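Ornithine carbamoyltransferase, anabolic (Campylobacter jejuni subsp. jejuni, PDB 3TPF) catalyses the reversible transfer of the carbamoyl group from carbamoyl phosphate to L-ornithine, giving L-citrulline and phosphate on the pathway to arginine. Local coordinates at residues Ser161-Ala166 with Pro185-Phe190; Leu56-Leu61 with Ala295-Leu300; Thr165-Gly170 with Ala200-Gly205. All blocks are in the same frame, centred on the assembly; numbering follows the deposited sequence.

Interaction 1 (Ser161-Ala166 with Pro185-Phe190); sequences SWLITA and PEIWEF
Leu163 reaches across from helix 157-169 to Ile187 and Trp188 on helix 185-198. Its CB points at the neighbouring helix, and with CG anti to the backbone N (chi1 168°) the side chain is carried toward helix 185-198, CG itself still 4.6 Å from CE3 of Trp188. The two methyls then divide the work. CD2 does the touching, 3.6 Å from Trp188 CE3 on the benzene side of the indole and 4.4 Å from Ile187 CG2, while CD1 turns to Ile202 on strand 201-205. The leucine and tryptophan side chains cross at about a right angle. Although the CB of Trp188 points away from helix 157-169, its ring swings back far enough to meet the leucine.

One residue on, Ile164 makes the second half of the contact. Its CG1 lies 4.2 Å from Ile187 CG2 and is equally near CD1 and CE1 of Phe190, the isoleucine and phenylalanine side chains crossing at about a right angle. Ile187 CG2 thus meets both Leu163 and Ile164. Arg9, which also touches Ile164, makes a cation-pi contact with Phe190 and a salt bridge with Glu186. On helix 157-169, Ser161 OG is hydrogen-bonded to the backbone N of His125, a residue predicted to bind carbamoyl phosphate.

The short helical segments run nearly parallel, 20° apart with axes 9.7 Å from each other. This is the pairing of two consecutive helices on one face of a parallel sheet, as successive beta-alpha-beta crossovers produce in the Rossmann-like ornithine-binding domain.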
loop_
_atom_site.group_PDB
_atom_site.type_symbol
_atom_site.label_atom_id
_atom_site.label_comp_id
_atom_site.label_asym_id
_atom_site.label_seq_id
_atom_site.Cartn_x
_atom_site.Cartn_y
_atom_site.Cartn_z
ATOM N N SER B 161 1.352 28.385 -10.172
ATOM C CA SER B 161 2.695 28.035 -9.835
ATOM C C SER B 161 3.656 28.425 -10.941
ATOM O O SER B 161 4.799 28.850 -10.652
ATOM C CB SER B 161 2.801 26.559 -9.556
ATOM O OG SER B 161 2.101 26.227 -8.378
ATOM N N TRP B 162 3.215 28.352 -12.210
ATOM C CA TRP B 162 4.091 28.907 -13.300
ATOM C C TRP B 162 4.227 30.418 -13.208
ATOM O O TRP B 162 5.301 30.975 -13.415
ATOM C CB TRP B 162 3.717 28.448 -14.703
ATOM C CG TRP B 162 4.647 27.306 -15.145
ATOM C CD1 TRP B 162 4.282 26.048 -15.354
ATOM C CD2 TRP B 162 6.086 27.332 -15.308
ATOM N NE1 TRP B 162 5.391 25.272 -15.622
ATOM C CE2 TRP B 162 6.495 26.048 -15.623
ATOM C CE3 TRP B 162 7.037 28.314 -15.206
ATOM C CZ2 TRP B 162 7.794 25.699 -15.872
ATOM C CZ3 TRP B 162 8.350 27.980 -15.456
ATOM C CH2 TRP B 162 8.718 26.666 -15.765
ATOM N N LEU B 163 3.143 31.052 -12.842
ATOM C CA LEU B 163 3.147 32.513 -12.807
ATOM C C LEU B 163 4.175 32.959 -11.787
ATOM O O LEU B 163 5.081 33.738 -12.083
ATOM C CB LEU B 163 1.752 33.093 -12.479
ATOM C CG LEU B 163 1.613 34.567 -12.133
ATOM C CD1 LEU B 163 2.242 35.398 -13.245
ATOM C CD2 LEU B 163 0.150 34.952 -11.881
ATOM N N ILE B 164 4.042 32.363 -10.618
ATOM C CA ILE B 164 4.912 32.598 -9.465
ATOM C C ILE B 164 6.356 32.313 -9.725
ATOM O O ILE B 164 7.220 33.102 -9.376
ATOM C CB ILE B 164 4.526 31.628 -8.341
ATOM C CG1 ILE B 164 3.330 32.197 -7.610
ATOM C CG2 ILE B 164 5.681 31.248 -7.406
ATOM C CD1 ILE B 164 2.650 31.124 -6.772
ATOM N N THR B 165 6.612 31.136 -10.261
ATOM C CA THR B 165 7.986 30.682 -10.466
ATOM C C THR B 165 8.665 31.556 -11.522
ATOM O O THR B 165 9.844 31.903 -11.401
ATOM C CB THR B 165 8.046 29.250 -10.971
ATOM O OG1 THR B 165 7.369 28.421 -10.056
ATOM C CG2 THR B 165 9.476 28.793 -11.142
ATOM N N ALA B 166 7.900 31.924 -12.549
ATOM C CA ALA B 166 8.388 32.830 -13.597
ATOM C C ALA B 166 8.844 34.138 -12.947
ATOM O O ALA B 166 9.916 34.687 -13.207
ATOM C CB ALA B 166 7.260 33.072 -14.572
ATOM N N PRO B 185 -6.464 37.598 -7.591
ATOM C CA PRO B 185 -5.758 38.853 -7.437
ATOM C C PRO B 185 -4.580 38.786 -6.454
ATOM O O PRO B 185 -3.564 39.436 -6.678
ATOM C CB PRO B 185 -6.837 39.800 -6.922
ATOM C CG PRO B 185 -8.126 39.184 -7.364
ATOM C CD PRO B 185 -7.899 37.716 -7.329
ATOM N N GLU B 186 -4.720 38.015 -5.392
ATOM C CA GLU B 186 -3.660 37.935 -4.373
ATOM C C GLU B 186 -2.361 37.347 -4.955
ATOM O O GLU B 186 -1.248 37.759 -4.662
ATOM C CB GLU B 186 -4.149 37.115 -3.179
ATOM C CG GLU B 186 -3.259 37.186 -1.941
ATOM C CD GLU B 186 -2.197 36.087 -1.891
ATOM O OE1 GLU B 186 -2.451 34.929 -2.282
ATOM O OE2 GLU B 186 -1.079 36.401 -1.441
ATOM N N ILE B 187 -2.530 36.350 -5.797
ATOM C CA ILE B 187 -1.414 35.688 -6.418
ATOM C C ILE B 187 -0.766 36.611 -7.425
ATOM O O ILE B 187 0.459 36.700 -7.549
ATOM C CB ILE B 187 -1.856 34.393 -7.102
ATOM C CG1 ILE B 187 -2.532 33.493 -6.081
ATOM C CG2 ILE B 187 -0.638 33.695 -7.689
ATOM C CD1 ILE B 187 -2.555 32.046 -6.483
ATOM N N TRP B 188 -1.618 37.266 -8.168
ATOM C CA TRP B 188 -1.184 38.154 -9.258
ATOM C C TRP B 188 -0.365 39.303 -8.705
ATOM O O TRP B 188 0.660 39.672 -9.258
ATOM C CB TRP B 188 -2.394 38.675 -10.035
ATOM C CG TRP B 188 -2.066 39.586 -11.187
ATOM C CD1 TRP B 188 -2.206 40.932 -11.187
ATOM C CD2 TRP B 188 -1.609 39.238 -12.516
ATOM N NE1 TRP B 188 -1.869 41.436 -12.413
ATOM C CE2 TRP B 188 -1.491 40.423 -13.243
ATOM C CE3 TRP B 188 -1.291 38.044 -13.149
ATOM C CZ2 TRP B 188 -1.046 40.470 -14.558
ATOM C CZ3 TRP B 188 -0.851 38.084 -14.493
ATOM C CH2 TRP B 188 -0.724 39.292 -15.165
ATOM N N GLU B 189 -0.823 39.828 -7.591
ATOM C CA GLU B 189 -0.094 40.875 -6.924
ATOM C C GLU B 189 1.279 40.412 -6.518
ATOM O O GLU B 189 2.239 41.132 -6.672
ATOM C CB GLU B 189 -0.835 41.453 -5.721
ATOM C CG GLU B 189 -0.665 42.955 -5.695
ATOM C CD GLU B 189 -1.010 43.637 -7.040
ATOM O OE1 GLU B 189 -0.121 44.240 -7.701
ATOM O OE2 GLU B 189 -2.189 43.564 -7.458
ATOM N N PHE B 190 1.383 39.223 -5.981
ATOM C CA PHE B 190 2.693 38.725 -5.553
ATOM C C PHE B 190 3.641 38.713 -6.738
ATOM O O PHE B 190 4.815 39.037 -6.608
ATOM C CB PHE B 190 2.576 37.335 -4.969
ATOM C CG PHE B 190 3.885 36.624 -4.837
ATOM C CD1 PHE B 190 4.405 35.867 -5.885
ATOM C CD2 PHE B 190 4.601 36.666 -3.660
ATOM C CE1 PHE B 190 5.612 35.195 -5.759
ATOM C CE2 PHE B 190 5.817 35.978 -3.535
ATOM C CZ PHE B 190 6.315 35.259 -4.590
#

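Interaction 2 (Leu56-Leu61 with Ala295-Leu300); sequences LAITEL and ALLCFL
The backbones of Leu56-Leu61 and Ala295-Leu300 come nearest at Ile58 and Leu297, whose CA atoms are 7.7 Å apart, and next at Leu61 and Cys298, a spacing that side chains alone fill. Leu297 points at helix 48-60 and meets it with a single methyl. Its CD1 lies 3.9 Å from Ile58 CD1, 3.9 Å from Leu61 CD1 and 4.2 Å from Ala57 CB, so one branch serves three residues spread over a helical turn. Ile58 sets off to one side, but its CG1 stands anti to the backbone N (chi1 -168°) and the CD1 tip bends back to the leucine, the two side chains crossing at about a right angle. Leu61, the first residue beyond helix 48-60, turns both methyls to Cys298: CD2 is 3.7 Å from SG and CD1 4.1 Å. The sulfur is an apolar partner here.

Lys294, one turn before Cys298, adds a salt bridge to Glu60 beside this apolar patch. The contact brings the C-terminal helix 279-302 back against helix 48-60 of the carbamoyl phosphate domain, as in related carbamoyltransferases. Around it, Leu33 packs on Leu61 and Cys298, Leu34 on Leu297, Ile117 of strand 116-118 lies against Leu297, helix 13-28 takes the side of Ala295 and Phe299, and Leu66 of a second subunit rests on Leu56.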
loop_
_atom_site.group_PDB
_atom_site.type_symbol
_atom_site.label_atom_id
_atom_site.label_comp_id
_atom_site.label_asym_id
_atom_site.label_seq_id
_atom_site.Cartn_x
_atom_site.Cartn_y
_atom_site.Cartn_z
ATOM N N LEU B 56 9.731 6.487 -5.045
ATOM C CA LEU B 56 11.011 6.145 -5.559
ATOM C C LEU B 56 12.039 7.177 -5.111
ATOM O O LEU B 56 13.226 6.841 -4.893
ATOM C CB LEU B 56 10.993 6.019 -7.060
ATOM C CG LEU B 56 10.326 4.824 -7.727
ATOM C CD1 LEU B 56 10.512 5.116 -9.214
ATOM C CD2 LEU B 56 10.921 3.437 -7.539
ATOM N N ALA B 57 11.603 8.426 -4.946
ATOM C CA ALA B 57 12.577 9.434 -4.533
ATOM C C ALA B 57 13.192 9.008 -3.189
ATOM O O ALA B 57 14.427 8.779 -3.067
ATOM C CB ALA B 57 11.954 10.797 -4.455
ATOM N N ILE B 58 12.325 8.835 -2.186
ATOM C CA ILE B 58 12.861 8.504 -0.876
ATOM C C ILE B 58 13.565 7.125 -0.885
ATOM O O ILE B 58 14.587 6.947 -0.199
ATOM C CB ILE B 58 11.818 8.431 0.176
ATOM C CG1 ILE B 58 12.417 8.372 1.582
ATOM C CG2 ILE B 58 10.908 7.215 -0.184
ATOM C CD1 ILE B 58 12.812 9.702 2.065
ATOM N N THR B 59 13.031 6.177 -1.674
ATOM C CA THR B 59 13.538 4.820 -1.651
ATOM C C THR B 59 14.984 4.832 -2.130
ATOM O O THR B 59 15.849 4.345 -1.462
ATOM C CB THR B 59 12.709 3.894 -2.481
ATOM O OG1 THR B 59 11.463 3.728 -1.822
ATOM C CG2 THR B 59 13.283 2.523 -2.543
ATOM N N GLU B 60 15.199 5.461 -3.273
ATOM C CA GLU B 60 16.488 5.528 -3.894
ATOM C C GLU B 60 17.453 6.293 -3.058
ATOM O O GLU B 60 18.668 6.089 -3.130
ATOM C CB GLU B 60 16.381 6.202 -5.241
ATOM C CG GLU B 60 15.687 5.360 -6.290
ATOM C CD GLU B 60 15.680 6.001 -7.682
ATOM O OE1 GLU B 60 16.438 7.019 -7.872
ATOM O OE2 GLU B 60 14.897 5.498 -8.563
ATOM N N LEU B 61 16.912 7.213 -2.282
ATOM C CA LEU B 61 17.734 8.028 -1.364
ATOM C C LEU B 61 18.108 7.255 -0.067
ATOM O O LEU B 61 18.733 7.812 0.812
ATOM C CB LEU B 61 17.004 9.385 -1.050
ATOM C CG LEU B 61 17.071 10.576 -2.075
ATOM C CD1 LEU B 61 16.091 11.741 -1.890
ATOM C CD2 LEU B 61 18.516 11.055 -2.112
ATOM N N ALA B 295 15.922 16.067 -4.724
ATOM C CA ALA B 295 16.637 17.296 -4.305
ATOM C C ALA B 295 15.866 17.927 -3.159
ATOM O O ALA B 295 16.431 18.368 -2.134
ATOM C CB ALA B 295 16.781 18.300 -5.454
ATOM N N LEU B 296 14.574 18.026 -3.365
ATOM C CA LEU B 296 13.713 18.735 -2.424
ATOM C C LEU B 296 13.799 18.091 -1.054
ATOM O O LEU B 296 13.942 18.737 -0.054
ATOM C CB LEU B 296 12.240 18.652 -2.937
ATOM C CG LEU B 296 11.164 19.329 -2.195
ATOM C CD1 LEU B 296 11.486 20.785 -1.942
ATOM C CD2 LEU B 296 9.934 19.238 -3.091
ATOM N N LEU B 297 13.636 16.787 -1.042
ATOM C CA LEU B 297 13.746 16.050 0.201
ATOM C C LEU B 297 15.177 16.232 0.810
ATOM O O LEU B 297 15.249 16.484 2.036
ATOM C CB LEU B 297 13.512 14.575 0.012
ATOM C CG LEU B 297 12.172 14.026 -0.393
ATOM C CD1 LEU B 297 12.438 12.512 -0.675
ATOM C CD2 LEU B 297 11.060 14.294 0.620
ATOM N N CYS B 298 16.257 16.217 0.037
ATOM C CA CYS B 298 17.550 16.469 0.706
ATOM C C CYS B 298 17.560 17.852 1.331
ATOM O O CYS B 298 18.212 18.110 2.374
ATOM C CB CYS B 298 18.785 16.277 -0.216
ATOM S SG CYS B 298 18.872 14.591 -0.919
ATOM N N PHE B 299 16.939 18.760 0.617
ATOM C CA PHE B 299 17.019 20.152 0.959
ATOM C C PHE B 299 16.278 20.386 2.251
ATOM O O PHE B 299 16.820 21.018 3.151
ATOM C CB PHE B 299 16.414 20.969 -0.122
ATOM C CG PHE B 299 16.161 22.387 0.253
ATOM C CD1 PHE B 299 17.162 23.322 0.203
ATOM C CD2 PHE B 299 14.881 22.816 0.614
ATOM C CE1 PHE B 299 16.937 24.665 0.559
ATOM C CE2 PHE B 299 14.641 24.181 0.938
ATOM C CZ PHE B 299 15.674 25.099 0.914
ATOM N N LEU B 300 15.035 19.888 2.345
ATOM C CA LEU B 300 14.234 20.008 3.558
ATOM C C LEU B 300 14.904 19.270 4.745
ATOM O O LEU B 300 14.696 19.646 5.897
ATOM C CB LEU B 300 12.815 19.464 3.401
ATOM C CG LEU B 300 11.862 20.168 2.435
ATOM C CD1 LEU B 300 10.680 19.266 2.125
ATOM C CD2 LEU B 300 11.466 21.590 2.817
#

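Interaction 3 (Thr165-Gly170 with Ala200-Gly205); sequences TAAILG and AKISLG
The C-terminal end of helix 157-169 meets the start of strand 201-205, an outermost strand of the parallel sheet in the ornithine-binding domain, with Ala200 set against the last helical turn. The methyl of Ala200 does most of the touching: CB points at the helix, 3.9 Å from the carbonyl O of Ala166 and 4.1 Å from Ala167 CA. That carbonyl is already engaged within the helix, accepting from Gly170 N, 2.9 Å from Ala166 O. Gly170 then leaves the helix with a positive phi of 94°, an angle that suits a residue lacking CB, and its carbonyl carbon passes 4.0 Å from Ala200 CA. Backbone thus lies almost directly on backbone here.

This closeness fits the Rossmann-like layout, in which the chain leaves helix 157-169, forms strand 172-176, crosses over through helix 185-198 and returns as strand 201-205 alongside. Ser198, at the end of that crossover helix, ties the two segments together indirectly: its OG takes the N-H of Ala200 and donates to the carbonyl O of Ala167.

Further along the strand, Ile202 reaches back to the helix. Its CG1 lies anti to the carbonyl carbon (chi1 -57°), and the extended chain carries CD1 to 4.1 Å from Ala167 CB. Ala191 and Gln194 of helix 185-198 also touch the same alanine, while Ile173 of strand 172-176 packs on both Ala166 and Ile202. Backbone bonds from Lys201 and Ser203 to Ile173 hold the strand in the sheet.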
loop_
_atom_site.group_PDB
_atom_site.type_symbol
_atom_site.label_atom_id
_atom_site.label_comp_id
_atom_site.label_asym_id
_atom_site.label_seq_id
_atom_site.Cartn_x
_atom_site.Cartn_y
_atom_site.Cartn_z
ATOM N N THR B 165 6.612 31.136 -10.261
ATOM C CA THR B 165 7.986 30.682 -10.466
ATOM C C THR B 165 8.665 31.556 -11.522
ATOM O O THR B 165 9.844 31.903 -11.401
ATOM C CB THR B 165 8.046 29.250 -10.971
ATOM O OG1 THR B 165 7.369 28.421 -10.056
ATOM C CG2 THR B 165 9.476 28.793 -11.142
ATOM N N ALA B 166 7.900 31.924 -12.549
ATOM C CA ALA B 166 8.388 32.830 -13.597
ATOM C C ALA B 166 8.844 34.138 -12.947
ATOM O O ALA B 166 9.916 34.687 -13.207
ATOM C CB ALA B 166 7.260 33.072 -14.572
ATOM N N ALA B 167 7.992 34.555 -12.039
ATOM C CA ALA B 167 8.123 35.807 -11.339
ATOM C C ALA B 167 9.393 35.819 -10.499
ATOM O O ALA B 167 10.109 36.882 -10.423
ATOM C CB ALA B 167 6.907 36.033 -10.422
ATOM N N ILE B 168 9.664 34.693 -9.859
ATOM C CA ILE B 168 10.818 34.618 -8.970
ATOM C C ILE B 168 12.075 34.542 -9.790
ATOM O O ILE B 168 13.054 35.256 -9.542
ATOM C CB ILE B 168 10.754 33.442 -7.987
ATOM C CG1 ILE B 168 9.608 33.646 -6.985
ATOM C CG2 ILE B 168 12.056 33.356 -7.218
ATOM C CD1 ILE B 168 9.205 32.478 -6.135
ATOM N N LEU B 169 12.016 33.720 -10.832
ATOM C CA LEU B 169 13.225 33.354 -11.552
ATOM C C LEU B 169 13.700 34.405 -12.515
ATOM O O LEU B 169 14.878 34.436 -12.877
ATOM C CB LEU B 169 13.010 32.061 -12.258
ATOM C CG LEU B 169 13.069 30.757 -11.414
ATOM C CD1 LEU B 169 12.776 29.647 -12.419
ATOM C CD2 LEU B 169 14.402 30.453 -10.736
ATOM N N GLY B 170 12.777 35.276 -12.925
ATOM C CA GLY B 170 13.065 36.333 -13.917
ATOM C C GLY B 170 12.749 35.965 -15.378
ATOM O O GLY B 170 13.254 36.577 -16.332
ATOM N N ALA B 200 11.267 39.972 -14.353
ATOM C CA ALA B 200 10.307 39.153 -15.112
ATOM C C ALA B 200 9.468 39.990 -16.075
ATOM O O ALA B 200 8.935 41.078 -15.743
ATOM C CB ALA B 200 9.395 38.396 -14.202
ATOM N N LYS B 201 9.372 39.470 -17.287
ATOM C CA LYS B 201 8.463 40.030 -18.293
ATOM C C LYS B 201 7.205 39.129 -18.332
ATOM O O LYS B 201 7.126 38.163 -19.101
ATOM C CB LYS B 201 9.161 40.149 -19.653
ATOM C CG LYS B 201 10.348 41.132 -19.662
ATOM C CD LYS B 201 11.310 40.956 -20.867
ATOM C CE LYS B 201 12.622 41.742 -20.629
ATOM N NZ LYS B 201 13.175 42.538 -21.795
ATOM N N ILE B 202 6.236 39.490 -17.496
ATOM C CA ILE B 202 4.959 38.787 -17.371
ATOM C C ILE B 202 3.846 39.494 -18.109
ATOM O O ILE B 202 3.691 40.677 -17.999
ATOM C CB ILE B 202 4.507 38.739 -15.904
ATOM C CG1 ILE B 202 5.592 38.083 -15.060
ATOM C CG2 ILE B 202 3.166 38.036 -15.751
ATOM C CD1 ILE B 202 5.288 38.017 -13.606
ATOM N N SER B 203 3.074 38.740 -18.873
ATOM C CA SER B 203 1.916 39.274 -19.633
ATOM C C SER B 203 0.758 38.271 -19.610
ATOM O O SER B 203 0.986 37.081 -19.754
ATOM C CB SER B 203 2.313 39.581 -21.078
ATOM O OG SER B 203 3.105 38.534 -21.618
ATOM N N LEU B 204 -0.455 38.754 -19.402
ATOM C CA LEU B 204 -1.656 37.898 -19.373
ATOM C C LEU B 204 -2.664 38.374 -20.398
ATOM O O LEU B 204 -2.943 39.563 -20.505
ATOM C CB LEU B 204 -2.314 37.874 -17.987
ATOM C CG LEU B 204 -3.835 37.601 -17.889
ATOM C CD1 LEU B 204 -4.088 36.120 -18.105
ATOM C CD2 LEU B 204 -4.491 38.101 -16.600
ATOM N N GLY B 205 -3.199 37.431 -21.158
ATOM C CA GLY B 205 -4.107 37.750 -22.264
ATOM C C GLY B 205 -5.113 36.647 -22.497
ATOM O O GLY B 205 -5.203 35.711 -21.727
#

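Interactions 1 and 3 share Thr165, Ala166 and helix 157-169, and their centres lie 8 Å apart in the ornithine-binding domain. They merge where Trp188 packs on Ile202 and Leu204: interaction 1 joins helix to helix on one face of the sheet, interaction 3 joins helix to edge strand. Both combine buried residues with partly exposed ones. Interaction 2 is wholly buried, 27 Å from interaction 1 between centres, and fastens the C-terminal helix to the carbamoyl phosphate domain; the other two contacts are nested in the long chain loop it closes. All three are apolar, but branched and aromatic side chains fill interaction 1, aliphatic ones and a sulfur interaction 2, whereas in interaction 3 alanines and a glycine bring backbones close, with one isoleucine reaching back.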